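Long-range contacts in aldose 1-epimerase (Caenorhabditis elegans, PDB 1LUR), which probably catalyses the interconversion of the alpha and beta anomers of aldose sugars such as galactose: residues A[176-181]-A[258-263]; A[73-78]-A[306-311]. All blocks are in the same frame, centred on the assembly; numbering follows the deposited sequence.

Interaction 1 of 2, residues A[176-181]-A[258-263]; sequences NLDGSD and FWSEKS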
loop_
_atom_site.group_PDB
_atom_site.type_symbol
_atom_site.label_atom_id
_atom_site.label_comp_id
_atom_site.label_asym_id
_atom_site.label_seq_id
_atom_site.Cartn_x
_atom_site.Cartn_y
_atom_site.Cartn_z
ATOM N N ASN A 176 12.650 1.227 -0.032
ATOM C CA ASN A 176 14.069 0.888 0.000
ATOM C C ASN A 176 14.687 2.207 0.456
ATOM O O ASN A 176 14.692 3.187 -0.286
ATOM C CB ASN A 176 14.580 0.513 -1.394
ATOM C CG ASN A 176 16.058 0.175 -1.397
ATOM O OD1 ASN A 176 16.894 0.997 -1.019
ATOM N ND2 ASN A 176 16.388 -1.041 -1.818
ATOM N N LEU A 177 15.198 2.224 1.681
ATOM C CA LEU A 177 15.800 3.421 2.254
ATOM C C LEU A 177 17.267 3.759 1.978
ATOM O O LEU A 177 17.705 4.859 2.313
ATOM C CB LEU A 177 15.578 3.395 3.769
ATOM C CG LEU A 177 14.186 2.927 4.217
ATOM C CD1 LEU A 177 14.095 2.952 5.739
ATOM C CD2 LEU A 177 13.118 3.819 3.603
ATOM N N ASP A 178 18.033 2.854 1.372
ATOM C CA ASP A 178 19.443 3.167 1.110
ATOM C C ASP A 178 19.976 2.851 -0.282
ATOM O O ASP A 178 21.158 3.070 -0.560
ATOM C CB ASP A 178 20.334 2.476 2.148
ATOM C CG ASP A 178 20.143 0.974 2.173
ATOM O OD1 ASP A 178 20.062 0.366 1.087
ATOM O OD2 ASP A 178 20.085 0.397 3.278
ATOM N N GLY A 179 19.122 2.331 -1.152
ATOM C CA GLY A 179 19.561 2.010 -2.495
ATOM C C GLY A 179 20.204 0.647 -2.658
ATOM O O GLY A 179 20.590 0.280 -3.768
ATOM N N SER A 180 20.326 -0.108 -1.571
ATOM C CA SER A 180 20.932 -1.435 -1.643
ATOM C C SER A 180 20.198 -2.298 -2.665
ATOM O O SER A 180 19.029 -2.057 -2.965
ATOM C CB SER A 180 20.887 -2.127 -0.275
ATOM O OG SER A 180 21.756 -1.500 0.656
ATOM N N ASP A 181 20.884 -3.301 -3.200
ATOM C CA ASP A 181 20.275 -4.185 -4.185
ATOM C C ASP A 181 19.065 -4.898 -3.589
ATOM O O ASP A 181 18.138 -5.274 -4.306
ATOM C CB ASP A 181 21.295 -5.215 -4.673
ATOM C CG ASP A 181 22.400 -4.593 -5.495
ATOM O OD1 ASP A 181 23.148 -3.752 -4.950
ATOM O OD2 ASP A 181 22.520 -4.940 -6.690
ATOM N N PHE A 258 10.692 0.920 10.175
ATOM C CA PHE A 258 11.535 0.331 9.138
ATOM C C PHE A 258 12.743 1.253 8.981
ATOM O O PHE A 258 12.587 2.456 8.771
ATOM C CB PHE A 258 10.722 0.261 7.838
ATOM C CG PHE A 258 11.391 -0.483 6.714
ATOM C CD1 PHE A 258 11.930 -1.751 6.916
ATOM C CD2 PHE A 258 11.421 0.060 5.433
ATOM C CE1 PHE A 258 12.488 -2.466 5.852
ATOM C CE2 PHE A 258 11.975 -0.645 4.365
ATOM C CZ PHE A 258 12.509 -1.914 4.576
ATOM N N TRP A 259 13.949 0.704 9.083
ATOM C CA TRP A 259 15.134 1.543 8.947
ATOM C C TRP A 259 16.365 0.833 8.403
ATOM O O TRP A 259 16.413 -0.397 8.323
ATOM C CB TRP A 259 15.462 2.182 10.302
ATOM C CG TRP A 259 15.966 1.213 11.337
ATOM C CD1 TRP A 259 17.269 0.865 11.571
ATOM C CD2 TRP A 259 15.179 0.457 12.266
ATOM N NE1 TRP A 259 17.340 -0.057 12.589
ATOM C CE2 TRP A 259 16.072 -0.325 13.033
ATOM C CE3 TRP A 259 13.805 0.363 12.524
ATOM C CZ2 TRP A 259 15.634 -1.190 14.043
ATOM C CZ3 TRP A 259 13.370 -0.499 13.530
ATOM C CH2 TRP A 259 14.284 -1.263 14.276
ATOM N N SER A 260 17.359 1.636 8.037
ATOM C CA SER A 260 18.621 1.145 7.495
ATOM C C SER A 260 19.796 1.777 8.240
ATOM O O SER A 260 19.979 2.995 8.192
ATOM C CB SER A 260 18.717 1.498 6.009
ATOM O OG SER A 260 20.061 1.454 5.562
ATOM N N GLU A 261 20.586 0.958 8.932
ATOM C CA GLU A 261 21.734 1.480 9.670
ATOM C C GLU A 261 22.692 2.110 8.671
ATOM O O GLU A 261 23.447 3.025 9.006
ATOM C CB GLU A 261 22.440 0.363 10.446
ATOM C CG GLU A 261 21.591 -0.248 11.552
ATOM C CD GLU A 261 22.283 -1.396 12.264
ATOM O OE1 GLU A 261 22.881 -2.251 11.576
ATOM O OE2 GLU A 261 22.211 -1.456 13.511
ATOM N N LYS A 262 22.644 1.622 7.436
ATOM C CA LYS A 262 23.506 2.135 6.383
ATOM C C LYS A 262 23.249 3.616 6.125
ATOM O O LYS A 262 24.093 4.452 6.431
ATOM C CB LYS A 262 23.303 1.332 5.097
ATOM C CG LYS A 262 24.161 1.795 3.928
ATOM C CD LYS A 262 23.937 0.919 2.701
ATOM C CE LYS A 262 24.743 1.413 1.505
ATOM N NZ LYS A 262 24.533 0.561 0.296
ATOM N N SER A 263 22.083 3.943 5.572
ATOM C CA SER A 263 21.741 5.334 5.281
ATOM C C SER A 263 21.278 6.090 6.520
ATOM O O SER A 263 21.158 7.311 6.497
ATOM C CB SER A 263 20.643 5.401 4.218
ATOM O OG SER A 263 19.447 4.802 4.688
#
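The Phe258 ring meets Leu177 obliquely, CD1 of Leu177 lying 4.0 Å from CD2 of Phe258, and the ring of His186 also packs on Phe258, the two planes at about 25°. The Asp178 carboxylate is the other flat group. Its OD2 uses the anti lone pair to accept from Ser260 OG at 2.5 Å. Its OD1 is met nearly along the C-O axis by Ser180 N and from above the plane by Ser180 OG. In the galactose mutarotase beta-supersandwich, loop 176-181 leaves one sheet, packs on strand 256-259 of another and bonds to the turn after it. The bond from Ser180 N makes an Asx turn, and Asn176 OD1, accepting from Gly179 N, makes an Asx motif. Three bonds fix the carboxylate, and an alanine in place of Asp178 would probably leave the Ser260 hydroxyl without this acceptor and let the turn at Ser180 relax. Lys262 runs extended across Asp178 at about a right angle, and its NZ reaches Ser180 OG in a weak bond of 3.5 Å. Ser263 OG lies between the backbone N and the carbonyl carbon (chi1 63°). From there it donates to Leu177 O at 2.9 Å, from above the carbonyl plane.

Interaction 2 of 2, residues A[73-78]-A[306-311]; sequences VANRIK and FHSAAP
Arg76 O faces a type II beta turn from His307 to Ala310, and the CA of Ala309, whose phi is positive (66°), comes within 3.2 Å of Arg76 O as a CA-H...O contact. A water fills the angle between the two backbones. It donates to Ala74 O and to Arg76 O, and accepts from Ala309 N at 2.7 Å. These three bonds tie segment 73-78 to the turn.

Ser308 carries the polar side of the contact. Its OG stands over the face of the Asn75 amide, 3.2 Å from Asn75 CG, with OD1 and ND2 a little farther off. Gln305 NE2 gives this hydroxyl a weak hydrogen bond. The Asn75 amide is held from its own side as well. OD1 accepts from Arg76 N at 2.7 Å and from Arg76 NH1 at 3.1 Å, both donors on the same face of its plane. OD1 lies at the edge of the guanidinium, in its plane. The two bonds should limit rotation of the amide and also steer the arginine.

Pro311 makes the apolar side. Val73 CG1 points at its CG, 4.1 Å away. Ile77 crosses the proline at about a right angle, its CD1 3.8 Å from the same CG. Ile77 CG1 is anti to the carbonyl carbon (chi1 -68°), and this and the further turn about CB-CG1 bring CD1 to the proline.

Outside partners pin both segments. Asp240 accepts from Ser308 N, and His101 ND1 from Asn75 N. Both segments follow strands of the seven-stranded sheet, 69-70 and 300-305, and leave it at the same end; the first includes the short strand 76-77. In relatives with this galactose mutarotase fold an Asn-Arg pair of this kind borders the sugar-binding cleft, so this buried contact probably helps to form the wall of that pocket.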
loop_
_atom_site.group_PDB
_atom_site.type_symbol
_atom_site.label_atom_id
_atom_site.label_comp_id
_atom_site.label_asym_id
_atom_site.label_seq_id
_atom_site.Cartn_x
_atom_site.Cartn_y
_atom_site.Cartn_z
ATOM N N VAL A 73 -10.816 -3.097 -4.080
ATOM C CA VAL A 73 -10.566 -4.046 -3.010
ATOM C C VAL A 73 -9.125 -4.494 -3.161
ATOM O O VAL A 73 -8.765 -5.180 -4.123
ATOM C CB VAL A 73 -11.497 -5.263 -3.069
ATOM C CG1 VAL A 73 -11.072 -6.287 -2.020
ATOM C CG2 VAL A 73 -12.934 -4.820 -2.823
ATOM N N ALA A 74 -8.293 -4.071 -2.218
ATOM C CA ALA A 74 -6.888 -4.420 -2.239
ATOM C C ALA A 74 -6.676 -5.911 -2.060
ATOM O O ALA A 74 -7.409 -6.590 -1.332
ATOM C CB ALA A 74 -6.139 -3.655 -1.156
ATOM N N ASN A 75 -5.649 -6.406 -2.732
ATOM C CA ASN A 75 -5.282 -7.808 -2.689
ATOM C C ASN A 75 -6.291 -8.709 -3.386
ATOM O O ASN A 75 -6.973 -8.290 -4.321
ATOM C CB ASN A 75 -5.042 -8.271 -1.245
ATOM C CG ASN A 75 -4.004 -9.380 -1.158
ATOM O OD1 ASN A 75 -4.323 -10.562 -1.279
ATOM N ND2 ASN A 75 -2.741 -8.995 -0.962
ATOM N N ARG A 76 -6.421 -9.931 -2.894
ATOM C CA ARG A 76 -7.324 -10.890 -3.497
ATOM C C ARG A 76 -8.730 -11.182 -3.027
ATOM O O ARG A 76 -9.043 -11.120 -1.842
ATOM C CB ARG A 76 -6.594 -12.233 -3.559
ATOM C CG ARG A 76 -5.184 -12.136 -4.127
ATOM C CD ARG A 76 -4.426 -13.448 -3.974
ATOM N NE ARG A 76 -3.115 -13.380 -4.610
ATOM C CZ ARG A 76 -2.105 -12.634 -4.170
ATOM N NH1 ARG A 76 -2.247 -11.888 -3.085
ATOM N NH2 ARG A 76 -0.951 -12.628 -4.822
ATOM N N ILE A 77 -9.563 -11.524 -4.009
ATOM C CA ILE A 77 -10.957 -11.889 -3.802
ATOM C C ILE A 77 -10.791 -13.372 -4.164
ATOM O O ILE A 77 -10.547 -13.702 -5.327
ATOM C CB ILE A 77 -11.919 -11.262 -4.828
ATOM C CG1 ILE A 77 -12.013 -9.744 -4.633
ATOM C CG2 ILE A 77 -13.289 -11.915 -4.687
ATOM C CD1 ILE A 77 -12.564 -9.314 -3.296
ATOM N N LYS A 78 -10.900 -14.250 -3.171
ATOM C CA LYS A 78 -10.745 -15.685 -3.392
ATOM C C LYS A 78 -11.590 -16.254 -4.519
ATOM O O LYS A 78 -12.815 -16.157 -4.508
ATOM C CB LYS A 78 -11.026 -16.447 -2.100
ATOM C CG LYS A 78 -10.745 -17.942 -2.179
ATOM C CD LYS A 78 -10.816 -18.581 -0.792
ATOM C CE LYS A 78 -10.931 -20.104 -0.879
ATOM N NZ LYS A 78 -9.822 -20.713 -1.667
ATOM N N PHE A 306 -7.224 -3.349 5.055
ATOM C CA PHE A 306 -8.112 -4.199 5.833
ATOM C C PHE A 306 -7.626 -5.588 5.441
ATOM O O PHE A 306 -6.955 -5.744 4.412
ATOM C CB PHE A 306 -9.580 -4.058 5.402
ATOM C CG PHE A 306 -10.251 -2.826 5.913
ATOM C CD1 PHE A 306 -10.371 -1.697 5.113
ATOM C CD2 PHE A 306 -10.771 -2.792 7.206
ATOM C CE1 PHE A 306 -11.008 -0.548 5.591
ATOM C CE2 PHE A 306 -11.406 -1.655 7.694
ATOM C CZ PHE A 306 -11.527 -0.531 6.890
ATOM N N HIS A 307 -7.962 -6.596 6.239
ATOM C CA HIS A 307 -7.537 -7.959 5.939
ATOM C C HIS A 307 -7.782 -8.339 4.489
ATOM O O HIS A 307 -8.836 -8.033 3.925
ATOM C CB HIS A 307 -8.293 -8.969 6.805
ATOM C CG HIS A 307 -8.105 -8.771 8.275
ATOM N ND1 HIS A 307 -8.439 -7.599 8.919
ATOM C CD2 HIS A 307 -7.646 -9.611 9.234
ATOM C CE1 HIS A 307 -8.198 -7.726 10.212
ATOM N NE2 HIS A 307 -7.716 -8.938 10.429
ATOM N N SER A 308 -6.814 -9.027 3.899
ATOM C CA SER A 308 -6.938 -9.459 2.517
ATOM C C SER A 308 -8.067 -10.501 2.459
ATOM O O SER A 308 -8.250 -11.274 3.401
ATOM C CB SER A 308 -5.623 -10.080 2.047
ATOM O OG SER A 308 -4.577 -9.127 2.024
ATOM N N ALA A 309 -8.831 -10.505 1.368
ATOM C CA ALA A 309 -9.940 -11.450 1.194
ATOM C C ALA A 309 -11.080 -11.249 2.191
ATOM O O ALA A 309 -11.881 -12.160 2.410
ATOM C CB ALA A 309 -9.432 -12.897 1.284
ATOM N N ALA A 310 -11.163 -10.061 2.788
ATOM C CA ALA A 310 -12.222 -9.773 3.754
ATOM C C ALA A 310 -13.610 -10.062 3.158
ATOM O O ALA A 310 -14.490 -10.597 3.840
ATOM C CB ALA A 310 -12.137 -8.321 4.202
ATOM N N PRO A 311 -13.823 -9.707 1.882
ATOM C CA PRO A 311 -15.126 -9.957 1.257
ATOM C C PRO A 311 -15.511 -11.437 1.204
ATOM O O PRO A 311 -16.685 -11.756 1.007
ATOM C CB PRO A 311 -14.957 -9.370 -0.142
ATOM C CG PRO A 311 -13.978 -8.262 0.065
ATOM C CD PRO A 311 -12.965 -8.909 0.983
HETATM O O HOH W 1 -8.985 -8.599 -0.601
#

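Along the chain the order is 73-78, 176-181, 258-263, 306-311, so interaction 2 brackets interaction 1. Their centres lie 30 Å apart, on opposite sides of the chain's centre, and their nearest atoms are about 18 Å apart. They do not touch, but the seven-stranded antiparallel sheet links them. Strands 170-175 and 300-305 are neighbours in it and run in opposite directions. The loops that follow them, 176-181 and 306-311, therefore leave at opposite ends. Interaction 1 ties one end to strand 256-259 of the nine-stranded sheet and the turn after it. Interaction 2 joins the segment with the short strand 76-77 to the turn after strand 300-305 at the other end, probably beside the sugar site.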